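Local coordinates for protein alpha-1,4-endofucoidanase (Mariniflexile fucanivorans, PDB 6DLH) that hydrolyses alpha-1,4-linked fucan chains from within as a retaining endo-fucoidan hydrolase of glycoside hydrolase family 107, and binds several calcium ions, at residues 76-81 and 140-145; 680-685 and 705-710; 522-527 and 559-564; 52-57 and 388-393. All coordinates share one frame; numbering follows the deposited sequence.

In the fold
Of the four contacts, two lie in the catalytic domain and two involve its appended Ig-like domains. Interaction 1 pairs two neighbouring strands of the parallel sheet of the catalytic domain and carries one calcium ion. Interaction 4 joins two loops that follow strands 46-49 and 377-379 of that same sheet; its centre lies about 24 Å from that of interaction 1, whose segments fall between 52-57 and 388-393 in sequence. Interaction 3, about 31 Å from interaction 1 between centres, holds another calcium ion, bound by the 559-564 loop of an Ig-like domain. Interaction 2 belongs to the last Ig-like domain, its nearest atoms about 50 Å from those of interactions 1 and 3.

Interaction 1 (76-81 and 140-145). With CA (calcium ion), chain H.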
loop_
_atom_site.group_PDB
_atom_site.type_symbol
_atom_site.label_atom_id
_atom_site.label_comp_id
_atom_site.label_asym_id
_atom_site.label_seq_id
_atom_site.Cartn_x
_atom_site.Cartn_y
_atom_site.Cartn_z
ATOM N N ARG A 76 17.548 2.469 13.168
ATOM C CA ARG A 76 17.176 3.491 14.133
ATOM C C ARG A 76 17.284 4.901 13.553
ATOM O O ARG A 76 16.723 5.821 14.148
ATOM C CB ARG A 76 17.995 3.326 15.419
ATOM C CG ARG A 76 17.845 1.951 16.060
ATOM C CD ARG A 76 16.573 1.902 16.879
ATOM N NE ARG A 76 15.358 1.543 16.177
ATOM C CZ ARG A 76 14.130 1.935 16.516
ATOM N NH1 ARG A 76 13.945 2.927 17.368
ATOM N NH2 ARG A 76 13.085 1.338 15.978
ATOM N N THR A 77 18.000 5.068 12.418
ATOM C CA THR A 77 18.295 6.398 11.895
ATOM C C THR A 77 17.406 6.764 10.712
ATOM O O THR A 77 17.432 7.911 10.261
ATOM C CB THR A 77 19.773 6.610 11.529
ATOM O OG1 THR A 77 20.168 5.675 10.523
ATOM C CG2 THR A 77 20.689 6.524 12.731
ATOM N N VAL A 78 16.623 5.801 10.219
ATOM C CA VAL A 78 15.692 6.072 9.135
ATOM C C VAL A 78 14.617 7.050 9.620
ATOM O O VAL A 78 14.230 7.031 10.784
ATOM C CB VAL A 78 15.093 4.768 8.575
ATOM C CG1 VAL A 78 14.368 3.950 9.648
ATOM C CG2 VAL A 78 14.189 5.034 7.384
ATOM N N ASP A 79 14.126 7.895 8.705
ATOM C CA ASP A 79 13.321 9.050 9.068
ATOM C C ASP A 79 11.906 8.920 8.508
ATOM O O ASP A 79 10.950 9.359 9.143
ATOM C CB ASP A 79 14.020 10.345 8.650
ATOM C CG ASP A 79 15.355 10.544 9.352
ATOM O OD1 ASP A 79 15.352 10.696 10.594
ATOM O OD2 ASP A 79 16.398 10.528 8.662
ATOM N N TYR A 80 11.766 8.318 7.324
ATOM C CA TYR A 80 10.473 8.325 6.658
ATOM C C TYR A 80 10.381 7.199 5.629
ATOM O O TYR A 80 11.394 6.617 5.234
ATOM C CB TYR A 80 10.180 9.707 6.058
ATOM C CG TYR A 80 11.021 10.095 4.864
ATOM C CD1 TYR A 80 12.307 10.610 5.016
ATOM C CD2 TYR A 80 10.524 9.961 3.575
ATOM C CE1 TYR A 80 13.074 10.968 3.912
ATOM C CE2 TYR A 80 11.272 10.322 2.465
ATOM C CZ TYR A 80 12.555 10.817 2.635
ATOM O OH TYR A 80 13.293 11.153 1.535
ATOM N N VAL A 81 9.141 6.909 5.212
ATOM C CA VAL A 81 8.832 5.926 4.188
ATOM C C VAL A 81 7.862 6.559 3.186
ATOM O O VAL A 81 6.914 7.239 3.585
ATOM C CB VAL A 81 8.222 4.659 4.816
ATOM C CG1 VAL A 81 7.799 3.636 3.763
ATOM C CG2 VAL A 81 9.147 4.021 5.844
ATOM N N ALA A 140 5.578 4.030 14.706
ATOM C CA ALA A 140 6.921 3.482 14.569
ATOM C C ALA A 140 7.961 4.599 14.594
ATOM O O ALA A 140 9.161 4.336 14.489
ATOM C CB ALA A 140 7.017 2.651 13.312
ATOM N N GLY A 141 7.491 5.847 14.739
ATOM C CA GLY A 141 8.372 6.987 14.915
ATOM C C GLY A 141 8.837 7.610 13.597
ATOM O O GLY A 141 9.813 8.360 13.593
ATOM N N LEU A 142 8.097 7.352 12.508
ATOM C CA LEU A 142 8.506 7.724 11.158
ATOM C C LEU A 142 7.533 8.733 10.546
ATOM O O LEU A 142 6.331 8.658 10.779
ATOM C CB LEU A 142 8.575 6.456 10.293
ATOM C CG LEU A 142 9.666 5.440 10.656
ATOM C CD1 LEU A 142 9.430 4.101 9.967
ATOM C CD2 LEU A 142 11.056 5.964 10.314
ATOM N N ARG A 143 8.074 9.653 9.731
ATOM C CA ARG A 143 7.305 10.572 8.901
ATOM C C ARG A 143 6.944 9.862 7.601
ATOM O O ARG A 143 7.383 8.737 7.372
ATOM C CB ARG A 143 8.093 11.871 8.668
ATOM C CG ARG A 143 8.099 12.793 9.881
ATOM C CD ARG A 143 9.150 13.887 9.896
ATOM N NE ARG A 143 8.506 15.150 9.591
ATOM C CZ ARG A 143 8.340 16.162 10.436
ATOM N NH1 ARG A 143 9.176 16.355 11.444
ATOM N NH2 ARG A 143 7.331 16.987 10.249
ATOM N N THR A 144 6.115 10.504 6.768
ATOM C CA THR A 144 5.623 9.862 5.558
ATOM C C THR A 144 5.755 10.802 4.360
ATOM O O THR A 144 5.695 12.026 4.498
ATOM C CB THR A 144 4.185 9.346 5.729
ATOM O OG1 THR A 144 3.321 10.480 5.665
ATOM C CG2 THR A 144 3.967 8.636 7.045
ATOM N N GLU A 145 5.960 10.187 3.189
ATOM C CA GLU A 145 5.991 10.839 1.888
ATOM C C GLU A 145 5.000 10.080 1.017
ATOM O O GLU A 145 4.995 8.851 1.030
ATOM C CB GLU A 145 7.410 10.781 1.303
ATOM C CG GLU A 145 7.570 11.438 -0.067
ATOM C CD GLU A 145 8.937 11.283 -0.744
ATOM O OE1 GLU A 145 9.590 10.226 -0.556
ATOM O OE2 GLU A 145 9.351 12.217 -1.479
HETATM CA CA CA H . 17.679 10.266 10.660
HETATM O O HOH W 1 19.427 10.302 8.953
HETATM O O HOH W 2 20.006 10.019 11.791
HETATM O O HOH W 3 17.001 10.037 12.911
HETATM O O HOH W 4 17.976 12.539 10.667
#
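The ring of Tyr80 meets Glu145 at its edge: OE1 of Glu145 lies in the ring plane, 3.5 Å from CE2 of Tyr80, with the carboxylate turned 75° to the ring. Thr379 ties the pair together, bonding Tyr80 OH and Glu145 OE1, while OE2 goes to Tyr290. This edge contact rests on a parallel pairing of strands 80-84 and 143-149, neighbours in the central sheet of the catalytic domain. Arg143 N donates to Asp79 O at 3.0 Å, in the carbonyl plane, and Glu145 N reaches Val81 O at 3.1 Å; between them runs a weak bond from Val81 N to Arg143 O. Leu142 lays CD2 against Val78 CG1 (3.9 Å) and CD1 against Val81 CG2 (4.1 Å). Both carboxylate oxygens of Asp79 grip the calcium ion, each at 2.4 Å, and OD2 also accepts from Leu46 N; Thr77 O and four waters complete the metal's shell. With CG anti to its carbonyl carbon (chi1 -62°), Asp79 turns from Leu142 toward the metal.

Interaction 2 (680-685 and 705-710)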
loop_
_atom_site.group_PDB
_atom_site.type_symbol
_atom_site.label_atom_id
_atom_site.label_comp_id
_atom_site.label_asym_id
_atom_site.label_seq_id
_atom_site.Cartn_x
_atom_site.Cartn_y
_atom_site.Cartn_z
ATOM N N PRO A 680 -13.928 -39.816 -31.921
ATOM C CA PRO A 680 -12.581 -40.160 -32.400
ATOM C C PRO A 680 -11.528 -40.496 -31.341
ATOM O O PRO A 680 -11.533 -39.939 -30.242
ATOM C CB PRO A 680 -12.163 -38.894 -33.161
ATOM C CG PRO A 680 -13.472 -38.383 -33.729
ATOM C CD PRO A 680 -14.501 -38.675 -32.656
ATOM N N ASP A 681 -10.601 -41.387 -31.724
ATOM C CA ASP A 681 -9.692 -42.076 -30.818
ATOM C C ASP A 681 -8.567 -41.163 -30.334
ATOM O O ASP A 681 -7.941 -41.457 -29.316
ATOM C CB ASP A 681 -9.061 -43.302 -31.485
ATOM C CG ASP A 681 -9.892 -44.568 -31.378
ATOM O OD1 ASP A 681 -10.870 -44.570 -30.595
ATOM O OD2 ASP A 681 -9.548 -45.547 -32.073
ATOM N N TRP A 682 -8.304 -40.075 -31.069
ATOM C CA TRP A 682 -7.124 -39.269 -30.795
ATOM C C TRP A 682 -7.207 -38.534 -29.456
ATOM O O TRP A 682 -6.170 -38.291 -28.841
ATOM C CB TRP A 682 -6.774 -38.337 -31.964
ATOM C CG TRP A 682 -7.781 -37.272 -32.266
ATOM C CD1 TRP A 682 -8.788 -37.333 -33.184
ATOM C CD2 TRP A 682 -7.851 -35.957 -31.683
ATOM N NE1 TRP A 682 -9.488 -36.158 -33.202
ATOM C CE2 TRP A 682 -8.937 -35.293 -32.295
ATOM C CE3 TRP A 682 -7.109 -35.279 -30.708
ATOM C CZ2 TRP A 682 -9.299 -33.989 -31.957
ATOM C CZ3 TRP A 682 -7.466 -33.991 -30.376
ATOM C CH2 TRP A 682 -8.547 -33.356 -30.992
ATOM N N LEU A 683 -8.426 -38.196 -29.005
ATOM C CA LEU A 683 -8.616 -37.394 -27.804
ATOM C C LEU A 683 -8.992 -38.289 -26.621
ATOM O O LEU A 683 -9.996 -38.999 -26.663
ATOM C CB LEU A 683 -9.687 -36.331 -28.081
ATOM C CG LEU A 683 -10.056 -35.406 -26.915
ATOM C CD1 LEU A 683 -9.230 -34.125 -26.934
ATOM C CD2 LEU A 683 -11.535 -35.061 -26.950
ATOM N N THR A 684 -8.171 -38.255 -25.564
ATOM C CA THR A 684 -8.508 -38.933 -24.320
ATOM C C THR A 684 -8.601 -37.912 -23.188
ATOM O O THR A 684 -8.399 -36.720 -23.403
ATOM C CB THR A 684 -7.543 -40.084 -23.996
ATOM O OG1 THR A 684 -6.218 -39.574 -23.827
ATOM C CG2 THR A 684 -7.557 -41.190 -25.032
ATOM N N ILE A 685 -8.918 -38.394 -21.982
ATOM C CA ILE A 685 -9.038 -37.528 -20.825
ATOM C C ILE A 685 -8.308 -38.195 -19.670
ATOM O O ILE A 685 -8.336 -39.419 -19.540
ATOM C CB ILE A 685 -10.517 -37.249 -20.472
ATOM C CG1 ILE A 685 -10.675 -35.959 -19.659
ATOM C CG2 ILE A 685 -11.160 -38.443 -19.772
ATOM C CD1 ILE A 685 -12.091 -35.676 -19.202
ATOM N N GLY A 705 -12.102 -30.868 -39.386
ATOM C CA GLY A 705 -13.510 -30.537 -39.216
ATOM C C GLY A 705 -14.010 -30.880 -37.814
ATOM O O GLY A 705 -13.208 -31.178 -36.930
ATOM N N GLU A 706 -15.341 -30.870 -37.648
ATOM C CA GLU A 706 -15.993 -30.931 -36.351
ATOM C C GLU A 706 -15.955 -32.359 -35.803
ATOM O O GLU A 706 -16.617 -33.250 -36.324
ATOM C CB GLU A 706 -17.424 -30.384 -36.452
ATOM C CG GLU A 706 -17.512 -28.937 -36.944
ATOM C CD GLU A 706 -16.991 -27.873 -35.985
ATOM O OE1 GLU A 706 -16.749 -28.208 -34.807
ATOM O OE2 GLU A 706 -16.827 -26.708 -36.414
ATOM N N ASN A 707 -15.185 -32.554 -34.730
ATOM C CA ASN A 707 -15.007 -33.847 -34.088
ATOM C C ASN A 707 -15.897 -33.912 -32.852
ATOM O O ASN A 707 -15.679 -33.170 -31.895
ATOM C CB ASN A 707 -13.550 -34.078 -33.676
ATOM C CG ASN A 707 -12.622 -34.375 -34.836
ATOM O OD1 ASN A 707 -11.891 -35.365 -34.798
ATOM N ND2 ASN A 707 -12.643 -33.542 -35.869
ATOM N N SER A 708 -16.883 -34.820 -32.879
ATOM C CA SER A 708 -17.877 -34.896 -31.822
ATOM C C SER A 708 -17.528 -36.012 -30.838
ATOM O O SER A 708 -17.197 -37.128 -31.239
ATOM C CB SER A 708 -19.258 -35.044 -32.404
ATOM O OG SER A 708 -20.231 -35.145 -31.376
ATOM N N PHE A 709 -17.600 -35.690 -29.543
ATOM C CA PHE A 709 -17.280 -36.630 -28.480
ATOM C C PHE A 709 -18.385 -36.604 -27.429
ATOM O O PHE A 709 -19.135 -35.636 -27.336
ATOM C CB PHE A 709 -15.954 -36.263 -27.805
ATOM C CG PHE A 709 -14.762 -36.185 -28.725
ATOM C CD1 PHE A 709 -14.502 -35.031 -29.455
ATOM C CD2 PHE A 709 -13.897 -37.260 -28.858
ATOM C CE1 PHE A 709 -13.406 -34.960 -30.302
ATOM C CE2 PHE A 709 -12.802 -37.188 -29.707
ATOM C CZ PHE A 709 -12.558 -36.039 -30.425
ATOM N N THR A 710 -18.475 -37.672 -26.631
ATOM C CA THR A 710 -19.408 -37.677 -25.516
ATOM C C THR A 710 -18.664 -38.107 -24.253
ATOM O O THR A 710 -17.807 -38.991 -24.298
ATOM C CB THR A 710 -20.679 -38.489 -25.831
ATOM O OG1 THR A 710 -20.362 -39.883 -25.830
ATOM C CG2 THR A 710 -21.328 -38.111 -27.146
#
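Phe709 holds CG opposite its carbonyl carbon (chi1 -57°), which sends the ring in among Pro680, Trp682 and Leu683, while Trp682 has CG between its backbone N and carbonyl carbon (chi1 65°), bringing the indole NE1 to Asn707. The phenyl ring is sandwiched: Leu683 CD2 stands over the centre of one face, 3.5 Å from the ring centroid, and Pro680 CD lies toward the rim of the opposite face, 3.7 Å from Phe709 CE2. The edge of the phenyl ring points at the face of the indole in an offset edge-to-face pair, the Phe709 centroid 5.9 Å from that of the five-membered ring of Trp682. A single hydrogen bond joins the segments, from Trp682 NE1 to Asn707 OD1 at 3.0 Å; it is almost straight at 173° and lies in the indole plane, but comes from above the amide plane. Asn707 ND2 turns back to Asp703 O. Here the type I turn 680-683, leading into strand 684-689, packs against strand 705-713 and thus connects two sheets of an Ig-like domain. A leucine in place of Trp682 would probably leave Asn707 OD1 without its indole donor and take the aromatic face from the edge of Phe709. The chemistry is therefore chiefly apolar, with one directional bond that would fix the turn of the indole against the amide.

Interaction 3 (522-527 and 559-564); sequences FTNPGD and YDFEGD. With CA (calcium ion), chain G.
Phe561, Phe522 and Asn524 carry most of this contact, which sets the 522-527 loop against the calcium-binding loop 559-564 of an Ig-like domain. The amide of Asn524 runs parallel to the Phe561 ring, the planes only 4° apart, but displaced toward its CG and CB: Asn524 CG is 3.5 Å from Phe561 CG, and Asn524 CB stands over the ring centre. On the opposite face of that ring sits Tyr559 CE2, so Phe561 is clasped between the two loops. Phe522 brings CB within 3.8 Å of Phe561 CZ, while its own ring takes Tyr559 CB over the centre of one face. Asn524 has CG anti to its backbone N (chi1 -170°), which lays the amide alongside the CG end of the ring and lets OD1 accept from Gly526 N at 2.9 Å, an Asx turn. A water links Asn524 OD1 to Glu562 OE2. Glu562 OE1 binds the calcium ion at 2.3 Å beside Asp560 OD2 and Asp564 OD2; Gly528 O, Asp609 and a water complete the site. Across the type I turn 560-563, Asp560 OD1 accepts from Glu562 N, a second Asx turn, and from Asp564 N, the two approaching from opposite faces of its carboxylate. The chemistry thus divides: flat apolar and amide surfaces join the loops directly, whereas their polar link runs through water to a calcium ligand, whose negative charge the metal probably helps to offset.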
loop_
_atom_site.group_PDB
_atom_site.type_symbol
_atom_site.label_atom_id
_atom_site.label_comp_id
_atom_site.label_asym_id
_atom_site.label_seq_id
_atom_site.Cartn_x
_atom_site.Cartn_y
_atom_site.Cartn_z
ATOM N N PHE A 522 -19.462 0.219 21.117
ATOM C CA PHE A 522 -18.955 -0.769 22.058
ATOM C C PHE A 522 -19.301 -0.369 23.489
ATOM O O PHE A 522 -19.178 0.797 23.871
ATOM C CB PHE A 522 -17.444 -0.957 21.893
ATOM C CG PHE A 522 -17.036 -1.684 20.638
ATOM C CD1 PHE A 522 -17.115 -3.067 20.560
ATOM C CD2 PHE A 522 -16.576 -0.985 19.532
ATOM C CE1 PHE A 522 -16.743 -3.736 19.405
ATOM C CE2 PHE A 522 -16.198 -1.655 18.376
ATOM C CZ PHE A 522 -16.284 -3.031 18.315
ATOM N N THR A 523 -19.703 -1.375 24.274
ATOM C CA THR A 523 -20.053 -1.205 25.673
ATOM C C THR A 523 -18.957 -1.839 26.523
ATOM O O THR A 523 -18.713 -3.035 26.414
ATOM C CB THR A 523 -21.436 -1.821 25.950
ATOM O OG1 THR A 523 -22.400 -1.070 25.209
ATOM C CG2 THR A 523 -21.814 -1.850 27.417
ATOM N N ASN A 524 -18.305 -1.018 27.355
ATOM C CA ASN A 524 -17.293 -1.477 28.293
ATOM C C ASN A 524 -17.947 -2.405 29.317
ATOM O O ASN A 524 -18.854 -1.990 30.033
ATOM C CB ASN A 524 -16.575 -0.295 28.956
ATOM C CG ASN A 524 -15.353 -0.678 29.769
ATOM O OD1 ASN A 524 -15.113 -1.850 30.043
ATOM N ND2 ASN A 524 -14.579 0.310 30.183
ATOM N N PRO A 525 -17.526 -3.689 29.414
ATOM C CA PRO A 525 -18.075 -4.594 30.428
ATOM C C PRO A 525 -17.543 -4.322 31.837
ATOM O O PRO A 525 -17.998 -4.929 32.805
ATOM C CB PRO A 525 -17.674 -5.988 29.921
ATOM C CG PRO A 525 -16.422 -5.748 29.090
ATOM C CD PRO A 525 -16.534 -4.338 28.542
ATOM N N GLY A 526 -16.569 -3.411 31.940
ATOM C CA GLY A 526 -16.081 -2.920 33.220
ATOM C C GLY A 526 -15.110 -3.876 33.916
ATOM O O GLY A 526 -14.562 -3.527 34.958
ATOM N N ASP A 527 -14.892 -5.069 33.345
ATOM C CA ASP A 527 -14.077 -6.072 34.017
ATOM C C ASP A 527 -12.796 -6.384 33.229
ATOM O O ASP A 527 -11.989 -7.204 33.663
ATOM C CB ASP A 527 -14.901 -7.320 34.349
ATOM C CG ASP A 527 -15.320 -8.107 33.123
ATOM O OD1 ASP A 527 -15.128 -7.594 32.002
ATOM O OD2 ASP A 527 -15.820 -9.231 33.295
ATOM N N TYR A 559 -13.012 -5.216 20.295
ATOM C CA TYR A 559 -12.336 -4.122 20.976
ATOM C C TYR A 559 -11.993 -4.481 22.422
ATOM O O TYR A 559 -12.600 -5.374 23.007
ATOM C CB TYR A 559 -13.162 -2.835 20.880
ATOM C CG TYR A 559 -12.484 -1.619 21.454
ATOM C CD1 TYR A 559 -11.424 -1.008 20.795
ATOM C CD2 TYR A 559 -12.892 -1.081 22.668
ATOM C CE1 TYR A 559 -10.798 0.112 21.322
ATOM C CE2 TYR A 559 -12.270 0.034 23.208
ATOM C CZ TYR A 559 -11.221 0.633 22.533
ATOM O OH TYR A 559 -10.611 1.736 23.062
ATOM N N ASP A 560 -11.013 -3.759 22.985
ATOM C CA ASP A 560 -10.548 -3.957 24.349
ATOM C C ASP A 560 -10.330 -2.597 25.005
ATOM O O ASP A 560 -9.579 -1.763 24.493
ATOM C CB ASP A 560 -9.275 -4.807 24.398
ATOM C CG ASP A 560 -8.824 -5.127 25.814
ATOM O OD1 ASP A 560 -8.312 -4.206 26.511
ATOM O OD2 ASP A 560 -9.000 -6.282 26.226
ATOM N N PHE A 561 -10.962 -2.396 26.165
ATOM C CA PHE A 561 -11.059 -1.055 26.724
ATOM C C PHE A 561 -9.783 -0.666 27.462
ATOM O O PHE A 561 -9.647 0.487 27.863
ATOM C CB PHE A 561 -12.322 -0.887 27.574
ATOM C CG PHE A 561 -13.551 -0.592 26.755
ATOM C CD1 PHE A 561 -14.322 -1.623 26.238
ATOM C CD2 PHE A 561 -13.919 0.717 26.477
ATOM C CE1 PHE A 561 -15.442 -1.349 25.465
ATOM C CE2 PHE A 561 -15.042 0.991 25.708
ATOM C CZ PHE A 561 -15.798 -0.045 25.202
ATOM N N GLU A 562 -8.855 -1.619 27.622
ATOM C CA GLU A 562 -7.580 -1.325 28.264
ATOM C C GLU A 562 -6.464 -1.319 27.220
ATOM O O GLU A 562 -5.299 -1.142 27.567
ATOM C CB GLU A 562 -7.268 -2.314 29.391
ATOM C CG GLU A 562 -8.316 -2.340 30.493
ATOM C CD GLU A 562 -9.602 -3.059 30.120
ATOM O OE1 GLU A 562 -9.518 -4.152 29.508
ATOM O OE2 GLU A 562 -10.685 -2.519 30.440
ATOM N N GLY A 563 -6.845 -1.522 25.951
ATOM C CA GLY A 563 -5.917 -1.511 24.833
ATOM C C GLY A 563 -4.926 -2.672 24.885
ATOM O O GLY A 563 -3.813 -2.550 24.380
ATOM N N ASP A 564 -5.340 -3.785 25.505
ATOM C CA ASP A 564 -4.540 -5.000 25.568
ATOM C C ASP A 564 -4.444 -5.615 24.174
ATOM O O ASP A 564 -5.391 -5.527 23.396
ATOM C CB ASP A 564 -5.117 -6.013 26.564
ATOM C CG ASP A 564 -5.176 -5.520 28.003
ATOM O OD1 ASP A 564 -4.268 -4.772 28.412
ATOM O OD2 ASP A 564 -6.135 -5.882 28.704
HETATM CA CA CA G . -8.618 -6.134 28.706
HETATM O O HOH W 5 -11.596 -0.484 31.734
HETATM O O HOH W 6 -13.054 -3.222 30.456
HETATM O O HOH W 7 -8.070 -6.938 31.091
#

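Interaction 4 (52-57 and 388-393)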
loop_
_atom_site.group_PDB
_atom_site.type_symbol
_atom_site.label_atom_id
_atom_site.label_comp_id
_atom_site.label_asym_id
_atom_site.label_seq_id
_atom_site.Cartn_x
_atom_site.Cartn_y
_atom_site.Cartn_z
ATOM N N PRO A 52 3.414 -1.740 -3.030
ATOM C CA PRO A 52 2.773 -2.906 -3.643
ATOM C C PRO A 52 2.253 -2.558 -5.034
ATOM O O PRO A 52 2.059 -1.381 -5.361
ATOM C CB PRO A 52 1.602 -3.239 -2.705
ATOM C CG PRO A 52 1.856 -2.412 -1.460
ATOM C CD PRO A 52 2.636 -1.190 -1.913
ATOM N N GLU A 53 2.032 -3.597 -5.843
ATOM C CA GLU A 53 1.596 -3.402 -7.214
ATOM C C GLU A 53 0.254 -4.096 -7.448
ATOM O O GLU A 53 -0.128 -4.999 -6.701
ATOM C CB GLU A 53 2.661 -3.916 -8.179
ATOM C CG GLU A 53 3.923 -3.070 -8.166
ATOM C CD GLU A 53 5.003 -3.541 -9.120
ATOM O OE1 GLU A 53 4.648 -4.155 -10.147
ATOM O OE2 GLU A 53 6.195 -3.298 -8.832
ATOM N N ARG A 54 -0.428 -3.658 -8.518
ATOM C CA ARG A 54 -1.704 -4.187 -8.982
ATOM C C ARG A 54 -2.718 -4.098 -7.847
ATOM O O ARG A 54 -3.105 -5.110 -7.282
ATOM C CB ARG A 54 -1.517 -5.592 -9.571
ATOM C CG ARG A 54 -0.377 -5.669 -10.576
ATOM C CD ARG A 54 -0.239 -6.948 -11.391
ATOM N NE ARG A 54 -1.322 -7.126 -12.356
ATOM C CZ ARG A 54 -1.439 -6.483 -13.519
ATOM N NH1 ARG A 54 -0.497 -5.649 -13.932
ATOM N NH2 ARG A 54 -2.512 -6.677 -14.268
ATOM N N THR A 55 -3.115 -2.869 -7.502
ATOM C CA THR A 55 -3.815 -2.610 -6.256
ATOM C C THR A 55 -5.328 -2.583 -6.457
ATOM O O THR A 55 -6.068 -2.487 -5.482
ATOM C CB THR A 55 -3.404 -1.263 -5.650
ATOM O OG1 THR A 55 -3.822 -0.249 -6.565
ATOM C CG2 THR A 55 -1.917 -1.154 -5.377
ATOM N N PHE A 56 -5.768 -2.670 -7.720
ATOM C CA PHE A 56 -7.140 -2.408 -8.135
ATOM C C PHE A 56 -8.059 -3.579 -7.777
ATOM O O PHE A 56 -7.591 -4.679 -7.491
ATOM C CB PHE A 56 -7.169 -2.197 -9.651
ATOM C CG PHE A 56 -6.316 -3.182 -10.412
ATOM C CD1 PHE A 56 -6.675 -4.522 -10.497
ATOM C CD2 PHE A 56 -5.137 -2.777 -11.020
ATOM C CE1 PHE A 56 -5.876 -5.432 -11.179
ATOM C CE2 PHE A 56 -4.345 -3.685 -11.707
ATOM C CZ PHE A 56 -4.714 -5.011 -11.789
ATOM N N ASN A 57 -9.374 -3.317 -7.822
ATOM C CA ASN A 57 -10.417 -4.335 -7.822
ATOM C C ASN A 57 -10.386 -5.133 -6.523
ATOM O O ASN A 57 -10.489 -6.359 -6.549
ATOM C CB ASN A 57 -10.342 -5.245 -9.051
ATOM C CG ASN A 57 -10.626 -4.506 -10.341
ATOM O OD1 ASN A 57 -11.367 -3.520 -10.352
ATOM N ND2 ASN A 57 -10.023 -4.966 -11.426
ATOM N N ASN A 388 3.732 -7.817 -6.527
ATOM C CA ASN A 388 2.476 -8.084 -7.222
ATOM C C ASN A 388 1.473 -8.742 -6.273
ATOM O O ASN A 388 1.662 -9.888 -5.883
ATOM C CB ASN A 388 2.720 -8.968 -8.448
ATOM C CG ASN A 388 1.476 -9.298 -9.252
ATOM O OD1 ASN A 388 0.353 -8.986 -8.855
ATOM N ND2 ASN A 388 1.674 -9.932 -10.396
ATOM N N LEU A 389 0.396 -8.021 -5.937
ATOM C CA LEU A 389 -0.594 -8.489 -4.975
ATOM C C LEU A 389 -1.372 -9.702 -5.491
ATOM O O LEU A 389 -2.029 -10.380 -4.705
ATOM C CB LEU A 389 -1.556 -7.350 -4.624
ATOM C CG LEU A 389 -0.966 -6.170 -3.847
ATOM C CD1 LEU A 389 -1.976 -5.031 -3.740
ATOM C CD2 LEU A 389 -0.502 -6.592 -2.463
ATOM N N GLU A 390 -1.306 -9.974 -6.801
ATOM C CA GLU A 390 -2.041 -11.086 -7.393
ATOM C C GLU A 390 -1.176 -12.347 -7.428
ATOM O O GLU A 390 -1.636 -13.389 -7.894
ATOM C CB GLU A 390 -2.496 -10.751 -8.817
ATOM C CG GLU A 390 -3.428 -9.553 -8.915
ATOM C CD GLU A 390 -3.741 -9.083 -10.334
ATOM O OE1 GLU A 390 -2.914 -9.319 -11.244
ATOM O OE2 GLU A 390 -4.818 -8.478 -10.529
ATOM N N ASN A 391 0.074 -12.250 -6.946
ATOM C CA ASN A 391 1.028 -13.342 -7.083
ATOM C C ASN A 391 1.737 -13.589 -5.751
ATOM O O ASN A 391 2.964 -13.565 -5.684
ATOM C CB ASN A 391 2.018 -13.080 -8.226
ATOM C CG ASN A 391 2.869 -14.273 -8.611
ATOM O OD1 ASN A 391 2.506 -15.420 -8.361
ATOM N ND2 ASN A 391 3.998 -14.016 -9.249
ATOM N N ALA A 392 0.954 -13.844 -4.697
ATOM C CA ALA A 392 1.491 -14.210 -3.394
ATOM C C ALA A 392 2.526 -13.174 -2.960
ATOM O O ALA A 392 3.712 -13.477 -2.869
ATOM C CB ALA A 392 2.079 -15.606 -3.435
ATOM N N PRO A 393 2.114 -11.928 -2.645
ATOM C CA PRO A 393 3.075 -10.860 -2.383
ATOM C C PRO A 393 3.905 -11.148 -1.132
ATOM O O PRO A 393 3.426 -11.770 -0.183
ATOM C CB PRO A 393 2.195 -9.615 -2.172
ATOM C CG PRO A 393 0.843 -10.161 -1.744
ATOM C CD PRO A 393 0.720 -11.513 -2.421
#
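The charged contact comes first: Arg54 NE donates to Glu390 OE1 at 2.9 Å in a salt bridge, with the oxygen near the guanidinium plane but the donor standing above the carboxylate plane. The two flat groups are turned 58° against each other, and the Arg54 chain, bent at chi3 (69°), swings NE round to this oxygen. The second oxygen, Glu390 OE2, lies 3.3 Å from Phe56 CE1 and accepts a hydrogen bond from Asn59 ND2. Among backbone bonds, Leu389 N reaches Glu53 O at 3.2 Å, a single bridge. Asn388 OD1 accepts from Glu390 N at 2.8 Å, an Asx turn at the start of the type I turn 388-391, and the same oxygen lies 3.3 Å from Arg54 CD. Apolar contact is supplied by Leu389, whose CD2 meets Pro52 CB at 4.0 Å while CD1 touches Thr55 CA at 3.9 Å. An alanine here instead of Arg54 is likely to leave Glu390 OE1 without its charged mate and Asn388 OD1 without the methylene packed against it. Glu53 is held by Asn352, and Leu389 also packs on Ile60. In sequence, 52-57 follows strand 46-49 and precedes helix 66-71, while the loop 388-393 runs from strand 377-379 toward strand 394-395; the contact thus ties together loops following two adjacent strands of the catalytic domain's parallel sheet.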